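Local coordinates for aminotransferase class I and II (Streptococcus suis 89/1591, PDB 3OP7), which probably catalyses the transfer of amino groups between amino acids and keto acids, using pyridoxal phosphate bound to a lysine as a Schiff base, at residues P5-E10 and Y115-D120; E10-V15 and L334-R339; A67-V72 and E82-T87. One frame throughout, in Å; residues are numbered along the deposited sequence.

Interaction 1. Residues P5-E10 and Y115-D120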
loop_
_atom_site.group_PDB
_atom_site.type_symbol
_atom_site.label_atom_id
_atom_site.label_comp_id
_atom_site.label_asym_id
_atom_site.label_seq_id
_atom_site.Cartn_x
_atom_site.Cartn_y
_atom_site.Cartn_z
ATOM N N PRO A 5 13.903 6.776 9.186
ATOM C CA PRO A 5 14.710 7.646 8.321
ATOM C C PRO A 5 14.078 7.791 6.945
ATOM O O PRO A 5 13.368 6.886 6.475
ATOM C CB PRO A 5 16.080 6.889 8.203
ATOM C CG PRO A 5 16.080 5.849 9.295
ATOM C CD PRO A 5 14.584 5.510 9.486
ATOM N N ARG A 6 14.315 8.910 6.279
ATOM C CA ARG A 6 13.913 8.982 4.853
ATOM C C ARG A 6 14.477 7.764 4.114
ATOM O O ARG A 6 15.527 7.263 4.491
ATOM C CB ARG A 6 14.487 10.240 4.219
ATOM C CG ARG A 6 13.788 11.554 4.637
ATOM C CD ARG A 6 14.614 12.762 4.156
ATOM N NE ARG A 6 16.014 12.652 4.632
ATOM C CZ ARG A 6 17.087 13.171 4.030
ATOM N NH1 ARG A 6 16.980 13.886 2.899
ATOM N NH2 ARG A 6 18.289 12.988 4.583
ATOM N N PHE A 7 13.792 7.338 3.065
ATOM C CA PHE A 7 14.168 6.191 2.252
ATOM C C PHE A 7 15.223 6.711 1.253
ATOM O O PHE A 7 14.931 7.555 0.420
ATOM C CB PHE A 7 12.901 5.617 1.582
ATOM C CG PHE A 7 13.012 4.166 1.176
ATOM C CD1 PHE A 7 13.877 3.783 0.132
ATOM C CD2 PHE A 7 12.223 3.188 1.786
ATOM C CE1 PHE A 7 13.965 2.467 -0.272
ATOM C CE2 PHE A 7 12.295 1.869 1.410
ATOM C CZ PHE A 7 13.161 1.493 0.347
ATOM N N GLY A 8 16.472 6.253 1.411
ATOM C CA GLY A 8 17.598 6.889 0.778
ATOM C C GLY A 8 17.599 6.866 -0.731
ATOM O O GLY A 8 17.856 7.894 -1.357
ATOM N N VAL A 9 17.364 5.704 -1.321
ATOM C CA VAL A 9 17.303 5.620 -2.800
ATOM C C VAL A 9 16.174 6.510 -3.319
ATOM O O VAL A 9 16.338 7.253 -4.277
ATOM C CB VAL A 9 17.118 4.195 -3.234
ATOM C CG1 VAL A 9 16.776 4.137 -4.747
ATOM C CG2 VAL A 9 18.370 3.372 -2.837
ATOM N N GLU A 10 15.031 6.467 -2.635
ATOM C CA GLU A 10 13.868 7.293 -3.002
ATOM C C GLU A 10 14.150 8.811 -3.047
ATOM O O GLU A 10 13.798 9.526 -4.008
ATOM C CB GLU A 10 12.680 7.002 -2.026
ATOM C CG GLU A 10 11.418 7.730 -2.391
ATOM C CD GLU A 10 10.223 7.385 -1.442
ATOM O OE1 GLU A 10 10.436 6.668 -0.467
ATOM O OE2 GLU A 10 9.103 7.869 -1.729
ATOM N N TYR A 115 17.764 -4.041 0.886
ATOM C CA TYR A 115 16.587 -3.166 0.667
ATOM C C TYR A 115 16.107 -2.502 1.963
ATOM O O TYR A 115 15.906 -3.173 2.983
ATOM C CB TYR A 115 15.471 -3.981 0.017
ATOM C CG TYR A 115 14.473 -3.108 -0.714
ATOM C CD1 TYR A 115 14.858 -2.401 -1.825
ATOM C CD2 TYR A 115 13.160 -3.009 -0.307
ATOM C CE1 TYR A 115 13.979 -1.601 -2.514
ATOM C CE2 TYR A 115 12.279 -2.260 -1.002
ATOM C CZ TYR A 115 12.685 -1.519 -2.100
ATOM O OH TYR A 115 11.801 -0.700 -2.823
ATOM N N GLN A 116 15.973 -1.177 1.967
ATOM C CA GLN A 116 15.871 -0.434 3.238
ATOM C C GLN A 116 14.677 -0.805 4.117
ATOM O O GLN A 116 14.735 -0.681 5.326
ATOM C CB GLN A 116 15.917 1.093 2.978
ATOM C CG GLN A 116 15.941 1.953 4.234
ATOM C CD GLN A 116 16.137 3.433 3.953
ATOM O OE1 GLN A 116 16.432 3.824 2.816
ATOM N NE2 GLN A 116 16.002 4.261 4.990
ATOM N N GLN A 117 13.595 -1.284 3.511
ATOM C CA GLN A 117 12.440 -1.729 4.293
ATOM C C GLN A 117 12.845 -2.731 5.387
ATOM O O GLN A 117 12.276 -2.729 6.484
ATOM C CB GLN A 117 11.436 -2.433 3.400
ATOM C CG GLN A 117 10.543 -1.509 2.537
ATOM C CD GLN A 117 9.465 -2.306 1.861
ATOM O OE1 GLN A 117 9.758 -3.181 1.059
ATOM N NE2 GLN A 117 8.188 -1.994 2.180
ATOM N N LEU A 118 13.774 -3.603 5.023
ATOM C CA LEU A 118 14.022 -4.804 5.788
ATOM C C LEU A 118 14.659 -4.542 7.155
ATOM O O LEU A 118 14.470 -5.361 8.076
ATOM C CB LEU A 118 14.851 -5.830 5.000
ATOM C CG LEU A 118 14.200 -6.353 3.720
ATOM C CD1 LEU A 118 15.245 -7.256 3.024
ATOM C CD2 LEU A 118 12.790 -7.047 3.957
ATOM N N TYR A 119 15.351 -3.418 7.304
ATOM C CA TYR A 119 15.936 -3.028 8.591
ATOM C C TYR A 119 15.286 -1.799 9.223
ATOM O O TYR A 119 15.142 -1.772 10.436
ATOM C CB TYR A 119 17.457 -2.889 8.503
ATOM C CG TYR A 119 17.981 -1.983 7.422
ATOM C CD1 TYR A 119 18.093 -0.620 7.637
ATOM C CD2 TYR A 119 18.329 -2.479 6.174
ATOM C CE1 TYR A 119 18.576 0.203 6.653
ATOM C CE2 TYR A 119 18.761 -1.672 5.187
ATOM C CZ TYR A 119 18.878 -0.312 5.425
ATOM O OH TYR A 119 19.322 0.522 4.427
ATOM N N ASP A 120 14.844 -0.823 8.429
ATOM C CA ASP A 120 14.252 0.377 9.007
ATOM C C ASP A 120 12.813 0.216 9.447
ATOM O O ASP A 120 12.410 0.846 10.424
ATOM C CB ASP A 120 14.488 1.598 8.119
ATOM C CG ASP A 120 15.862 2.242 8.367
ATOM O OD1 ASP A 120 16.453 2.037 9.488
ATOM O OD2 ASP A 120 16.357 2.953 7.440
HETATM O O HOH W 1 17.240 3.216 0.300
#
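Gln116 OE1 is gripped from two directions. The backbone N of Gly8 reaches it at 2.8 Å, in the plane of the amide carbonyl and on a lone pair, and the bond is nearly straight. A water gives the same oxygen a second hydrogen bond, 2.7 Å from OE1. That water accepts from Val9 N, so the first turn of helix 8-16 hands two backbone N-H groups, one directly and one through water, to a single oxygen. Phe7 is the N-cap residue here, and the glutamine amide does work at this helix start that a cap side chain often does. The other end of the amide is equally busy. NE2 donates to Arg6 O at 3.1 Å, coming from above that carbonyl's plane, and to OD2 of Asp120, which uses its anti lone pair, at 2.8 Å. With both ends engaged, the rotation of the amide is fixed. Gln116 can span the gap because its chain runs extended, CG anti to the backbone N (chi1 -175°), and on the way CB lies over one face of the Phe7 ring, 4.0 Å from its centroid. The rim of that ring carries the remaining packing: CZ points at the face of Tyr115 in an edge-to-face pair with planes at 64°, and Gln117 CG sits at the edge, near CE2. Pro5 lays CG and CD against the Asp120 carboxylate. The contact thus ties the N-terminal arm to the start of helix 117-124, next to strands 107-112 and 157-161 of the large sheet, at the dimer interface: the backbone carbonyl of Tyr250 of the second subunit accepts from Gln117 NE2, and the ring of that tyrosine meets Phe7 edge-to-face.

Interaction 2. Residues E10-V15 and L334-R339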
loop_
_atom_site.group_PDB
_atom_site.type_symbol
_atom_site.label_atom_id
_atom_site.label_comp_id
_atom_site.label_asym_id
_atom_site.label_seq_id
_atom_site.Cartn_x
_atom_site.Cartn_y
_atom_site.Cartn_z
ATOM N N GLU A 10 15.031 6.467 -2.635
ATOM C CA GLU A 10 13.868 7.293 -3.002
ATOM C C GLU A 10 14.150 8.811 -3.047
ATOM O O GLU A 10 13.798 9.526 -4.008
ATOM C CB GLU A 10 12.680 7.002 -2.026
ATOM C CG GLU A 10 11.418 7.730 -2.391
ATOM C CD GLU A 10 10.223 7.385 -1.442
ATOM O OE1 GLU A 10 10.436 6.668 -0.467
ATOM O OE2 GLU A 10 9.103 7.869 -1.729
ATOM N N GLU A 11 14.804 9.323 -2.008
ATOM C CA GLU A 11 15.094 10.736 -1.919
ATOM C C GLU A 11 16.015 11.121 -3.106
ATOM O O GLU A 11 15.816 12.142 -3.764
ATOM C CB GLU A 11 15.775 11.036 -0.572
ATOM C CG GLU A 11 15.934 12.550 -0.260
ATOM C CD GLU A 11 17.189 13.191 -0.882
ATOM O OE1 GLU A 11 18.169 12.453 -1.161
ATOM O OE2 GLU A 11 17.191 14.440 -1.112
ATOM N N TRP A 12 17.015 10.286 -3.365
ATOM C CA TRP A 12 17.933 10.536 -4.499
ATOM C C TRP A 12 17.158 10.592 -5.818
ATOM O O TRP A 12 17.308 11.559 -6.558
ATOM C CB TRP A 12 18.982 9.436 -4.570
ATOM C CG TRP A 12 19.813 9.484 -5.804
ATOM C CD1 TRP A 12 19.666 8.707 -6.916
ATOM C CD2 TRP A 12 20.957 10.303 -6.022
ATOM N NE1 TRP A 12 20.649 9.034 -7.846
ATOM C CE2 TRP A 12 21.444 10.016 -7.316
ATOM C CE3 TRP A 12 21.580 11.303 -5.273
ATOM C CZ2 TRP A 12 22.562 10.675 -7.857
ATOM C CZ3 TRP A 12 22.695 11.942 -5.793
ATOM C CH2 TRP A 12 23.160 11.637 -7.087
ATOM N N LEU A 13 16.349 9.565 -6.082
ATOM C CA LEU A 13 15.533 9.521 -7.302
ATOM C C LEU A 13 14.523 10.674 -7.366
ATOM O O LEU A 13 14.369 11.298 -8.435
ATOM C CB LEU A 13 14.842 8.180 -7.488
ATOM C CG LEU A 13 15.781 6.984 -7.645
ATOM C CD1 LEU A 13 15.074 5.654 -7.657
ATOM C CD2 LEU A 13 16.700 7.161 -8.916
ATOM N N ASN A 14 13.827 10.975 -6.256
ATOM C CA ASN A 14 12.913 12.122 -6.255
ATOM C C ASN A 14 13.582 13.397 -6.779
ATOM O O ASN A 14 13.006 14.139 -7.589
ATOM C CB ASN A 14 12.379 12.422 -4.847
ATOM C CG ASN A 14 11.330 11.444 -4.381
ATOM O OD1 ASN A 14 10.737 10.696 -5.167
ATOM N ND2 ASN A 14 11.096 11.433 -3.077
ATOM N N VAL A 15 14.808 13.660 -6.311
ATOM C CA VAL A 15 15.511 14.889 -6.665
ATOM C C VAL A 15 16.051 14.854 -8.111
ATOM O O VAL A 15 15.975 15.872 -8.813
ATOM C CB VAL A 15 16.650 15.228 -5.681
ATOM C CG1 VAL A 15 17.474 16.455 -6.162
ATOM C CG2 VAL A 15 16.113 15.505 -4.299
ATOM N N LEU A 334 23.029 7.310 -11.992
ATOM C CA LEU A 334 23.338 6.115 -11.226
ATOM C C LEU A 334 22.794 6.377 -9.827
ATOM O O LEU A 334 22.321 7.505 -9.549
ATOM C CB LEU A 334 24.873 5.942 -11.148
ATOM C CG LEU A 334 25.600 5.574 -12.450
ATOM C CD1 LEU A 334 27.106 5.784 -12.311
ATOM C CD2 LEU A 334 25.308 4.132 -12.775
ATOM N N VAL A 335 22.881 5.386 -8.939
ATOM C CA VAL A 335 22.613 5.615 -7.505
ATOM C C VAL A 335 23.936 5.455 -6.758
ATOM O O VAL A 335 24.562 4.401 -6.843
ATOM C CB VAL A 335 21.545 4.715 -6.926
ATOM C CG1 VAL A 335 21.273 5.115 -5.416
ATOM C CG2 VAL A 335 20.257 4.830 -7.778
ATOM N N PRO A 336 24.384 6.513 -6.062
ATOM C CA PRO A 336 25.704 6.395 -5.433
ATOM C C PRO A 336 25.690 5.508 -4.203
ATOM O O PRO A 336 24.648 5.413 -3.511
ATOM C CB PRO A 336 26.040 7.836 -5.026
ATOM C CG PRO A 336 24.730 8.494 -4.827
ATOM C CD PRO A 336 23.797 7.845 -5.841
ATOM N N GLY A 337 26.846 4.892 -3.930
ATOM C CA GLY A 337 26.955 3.840 -2.935
ATOM C C GLY A 337 26.697 4.247 -1.495
ATOM O O GLY A 337 26.288 3.410 -0.703
ATOM N N ASN A 338 26.944 5.510 -1.162
ATOM C CA ASN A 338 26.644 6.028 0.177
ATOM C C ASN A 338 25.169 5.921 0.528
ATOM O O ASN A 338 24.822 5.905 1.704
ATOM C CB ASN A 338 27.098 7.486 0.309
ATOM C CG ASN A 338 26.369 8.387 -0.662
ATOM O OD1 ASN A 338 26.427 8.150 -1.859
ATOM N ND2 ASN A 338 25.664 9.394 -0.157
ATOM N N ARG A 339 24.292 5.845 -0.474
ATOM C CA ARG A 339 22.857 5.637 -0.218
ATOM C C ARG A 339 22.555 4.213 0.292
ATOM O O ARG A 339 21.420 3.951 0.757
ATOM C CB ARG A 339 22.020 5.942 -1.466
ATOM C CG ARG A 339 22.150 7.377 -2.010
ATOM C CD ARG A 339 21.678 8.385 -0.983
ATOM N NE ARG A 339 21.783 9.800 -1.345
ATOM C CZ ARG A 339 20.789 10.679 -1.281
ATOM N NH1 ARG A 339 19.551 10.294 -0.921
ATOM N NH2 ARG A 339 21.028 11.948 -1.556
#
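Trp12 is the bump that helix 8-16 pushes into the small domain of this aminotransferase fold, and Pro336, on an outer strand of the four-stranded antiparallel sheet, forms the floor it lands on. The indole leaves the helix with CG anti to the backbone N, and this chi1 of 171° places the ring against Pro336. Pro336 CD then lies over the centre of one face, a CH-pi contact 3.6 Å from the centroid of the six-membered ring, and CG follows farther out near CZ3 and CH2. The hollow has three more walls. Val335 CG2 stands beside Trp12 CD1 at 4.0 Å, with Leu13 CD2 touching the same methyl more loosely from the helix. Leu334 contributes its carbonyl, whose oxygen takes the indole N-H in a bent hydrogen bond, NE1 to O 2.8 Å and 130° at the hydrogen, so the N-H of the buried ring is satisfied, though the oxygen lies out of the ring plane. On the edge away from NE1, near CE3, Arg339 NH2 lies close to the ring plane, the guanidinium turned 67° to the indole and one of its faces covered by Trp12 CB. From helix 319-330, Glu320 and Leu324 also pack against Trp12. The guanidinium closes the contact in a salt bridge with Glu11, whose chain bends at chi2 to bring the carboxylate nearly coplanar with it. Glu320, in a second salt bridge to NE, and Gly8 O, accepting from NH1, probably join Glu11 in limiting its turning. At Glu11 a single oxygen, OE1, receives both terminal nitrogens of Arg339 end-on, NH1 at 2.6 Å and NH2 at 2.9 Å.

Interaction 3. Residues A67-V72 and E82-T87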
loop_
_atom_site.group_PDB
_atom_site.type_symbol
_atom_site.label_atom_id
_atom_site.label_comp_id
_atom_site.label_asym_id
_atom_site.label_seq_id
_atom_site.Cartn_x
_atom_site.Cartn_y
_atom_site.Cartn_z
ATOM N N ALA A 67 -7.164 -17.823 -9.296
ATOM C CA ALA A 67 -6.158 -18.112 -10.341
ATOM C C ALA A 67 -4.789 -17.548 -9.935
ATOM O O ALA A 67 -3.774 -18.193 -10.110
ATOM C CB ALA A 67 -6.594 -17.530 -11.702
ATOM N N PHE A 68 -4.790 -16.334 -9.388
ATOM C CA PHE A 68 -3.560 -15.732 -8.839
ATOM C C PHE A 68 -2.934 -16.628 -7.763
ATOM O O PHE A 68 -1.763 -16.991 -7.825
ATOM C CB PHE A 68 -3.856 -14.343 -8.272
ATOM C CG PHE A 68 -2.695 -13.721 -7.598
ATOM C CD1 PHE A 68 -1.744 -13.045 -8.337
ATOM C CD2 PHE A 68 -2.563 -13.785 -6.216
ATOM C CE1 PHE A 68 -0.652 -12.442 -7.699
ATOM C CE2 PHE A 68 -1.426 -13.194 -5.547
ATOM C CZ PHE A 68 -0.481 -12.524 -6.302
ATOM N N LYS A 69 -3.744 -17.023 -6.778
ATOM C CA LYS A 69 -3.218 -17.847 -5.695
ATOM C C LYS A 69 -2.703 -19.167 -6.186
ATOM O O LYS A 69 -1.630 -19.595 -5.763
ATOM C CB LYS A 69 -4.250 -18.064 -4.567
ATOM C CG LYS A 69 -4.589 -16.835 -3.801
ATOM C CD LYS A 69 -5.561 -17.267 -2.676
ATOM C CE LYS A 69 -5.900 -16.137 -1.786
ATOM N NZ LYS A 69 -6.720 -16.605 -0.574
ATOM N N LYS A 70 -3.442 -19.826 -7.064
ATOM C CA LYS A 70 -2.981 -21.120 -7.609
ATOM C C LYS A 70 -1.695 -20.971 -8.428
ATOM O O LYS A 70 -0.750 -21.727 -8.207
ATOM C CB LYS A 70 -4.039 -21.755 -8.495
ATOM C CG LYS A 70 -3.698 -23.150 -9.036
ATOM C CD LYS A 70 -3.558 -24.156 -7.910
ATOM C CE LYS A 70 -3.403 -25.564 -8.423
ATOM N NZ LYS A 70 -3.240 -26.569 -7.313
ATOM N N SER A 71 -1.665 -20.016 -9.352
ATOM C CA SER A 71 -0.503 -19.853 -10.242
ATOM C C SER A 71 0.747 -19.507 -9.427
ATOM O O SER A 71 1.795 -20.062 -9.684
ATOM C CB SER A 71 -0.737 -18.770 -11.286
ATOM O OG SER A 71 -1.760 -19.146 -12.209
ATOM N N VAL A 72 0.601 -18.604 -8.447
ATOM C CA VAL A 72 1.719 -18.284 -7.556
ATOM C C VAL A 72 2.189 -19.524 -6.794
ATOM O O VAL A 72 3.392 -19.797 -6.747
ATOM C CB VAL A 72 1.412 -17.155 -6.582
ATOM C CG1 VAL A 72 2.516 -17.077 -5.493
ATOM C CG2 VAL A 72 1.264 -15.785 -7.297
ATOM N N GLU A 82 -3.703 -21.598 -0.424
ATOM C CA GLU A 82 -4.114 -20.947 0.823
ATOM C C GLU A 82 -2.961 -20.249 1.572
ATOM O O GLU A 82 -3.191 -19.441 2.465
ATOM C CB GLU A 82 -4.814 -21.955 1.765
ATOM C CG GLU A 82 -3.815 -23.050 2.296
ATOM C CD GLU A 82 -4.468 -24.297 2.945
ATOM O OE1 GLU A 82 -5.166 -24.150 3.966
ATOM O OE2 GLU A 82 -4.221 -25.432 2.471
ATOM N N GLN A 83 -1.719 -20.538 1.200
ATOM C CA GLN A 83 -0.552 -19.919 1.806
ATOM C C GLN A 83 -0.140 -18.599 1.101
ATOM O O GLN A 83 0.886 -17.996 1.465
ATOM C CB GLN A 83 0.614 -20.891 1.754
ATOM C CG GLN A 83 0.441 -22.165 2.614
ATOM C CD GLN A 83 1.585 -23.109 2.439
ATOM O OE1 GLN A 83 1.440 -24.170 1.819
ATOM N NE2 GLN A 83 2.755 -22.745 2.971
ATOM N N ILE A 84 -0.944 -18.132 0.131
ATOM C CA ILE A 84 -0.585 -16.956 -0.698
ATOM C C ILE A 84 -1.500 -15.817 -0.392
ATOM O O ILE A 84 -2.734 -16.002 -0.438
ATOM C CB ILE A 84 -0.691 -17.277 -2.205
ATOM C CG1 ILE A 84 0.148 -18.520 -2.570
ATOM C CG2 ILE A 84 -0.244 -16.079 -3.067
ATOM C CD1 ILE A 84 1.707 -18.462 -2.189
ATOM N N LEU A 85 -0.927 -14.653 -0.092
ATOM C CA LEU A 85 -1.670 -13.419 0.030
ATOM C C LEU A 85 -1.150 -12.398 -0.973
ATOM O O LEU A 85 0.018 -12.029 -0.962
ATOM C CB LEU A 85 -1.598 -12.810 1.436
ATOM C CG LEU A 85 -2.169 -13.629 2.580
ATOM C CD1 LEU A 85 -1.851 -12.924 3.898
ATOM C CD2 LEU A 85 -3.691 -13.808 2.386
ATOM N N GLN A 86 -2.065 -11.872 -1.789
ATOM C CA GLN A 86 -1.742 -10.781 -2.703
ATOM C C GLN A 86 -1.488 -9.492 -1.955
ATOM O O GLN A 86 -2.207 -9.164 -0.980
ATOM C CB GLN A 86 -2.908 -10.555 -3.670
ATOM C CG GLN A 86 -2.581 -9.682 -4.864
ATOM C CD GLN A 86 -3.698 -9.741 -5.869
ATOM O OE1 GLN A 86 -4.726 -9.146 -5.653
ATOM N NE2 GLN A 86 -3.525 -10.489 -6.924
ATOM N N THR A 87 -0.526 -8.717 -2.466
ATOM C CA THR A 87 -0.197 -7.431 -1.906
ATOM C C THR A 87 0.055 -6.380 -2.981
ATOM O O THR A 87 0.181 -6.728 -4.192
ATOM C CB THR A 87 1.066 -7.572 -1.036
ATOM O OG1 THR A 87 2.138 -8.041 -1.872
ATOM C CG2 THR A 87 0.822 -8.516 0.174
HETATM O O HOH W 2 -4.610 -17.185 1.180
#
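Helix 66-73 packs on strand 84-87, an outermost strand of the mixed sheet that forms the large domain; the axes of segments 67-72 and 84-87 run 117° apart. Ile84 and Gln86, alternate residues of the strand, both face the helix. Gln86 lays its extended chain across one face of the Phe68 ring: NE2 stands 3.2 Å above the centre of that face, and CG makes a CH-pi contact with it, 4.1 Å from the centroid. Val72 CG2, from the same helix as Phe68, lies against the opposite face toward its rim. The amide plane is turned 65° from the ring, and a hydrogen bond from NE2 to Asp260 OD1 probably helps to keep it there. Ile84 packs against the helix, its CD1 3.7 Å from Val72 CG1 and its CG2 near Phe68 CE2. Lys69, extended, crosses the strand beside the Ile84 carbonyl, CE 3.4 Å from Ile84 O. Its ammonium forms a salt bridge with Glu63 and gives a hydrogen bond to a water, 2.8 Å from NZ, that donates in turn to the carbonyls of Glu82 and Ile84. A helix thus covers the edge of the mixed central sheet, as in the large domain of fold-type I PLP enzymes.

Interactions 1 and 2 both use helix 8-16, share Glu10 and meet directly where Gly8 O faces Arg339 NH1. One joins the N-terminal arm to the large domain, the other joins the following helix turns to the small domain, and both touch the second subunit. Interaction 3 stands apart: its centre lies about 27 Å from that of interaction 1 and 33 Å from that of interaction 2, and no other chain touches its segments. Its chemistry follows, with a buried, mostly apolar helix-on-strand layer and no direct hydrogen bond across. The other two are only partly buried and combine aromatic packing with direct polar bonds, amide-to-backbone in interaction 1 and a salt bridge in interaction 2.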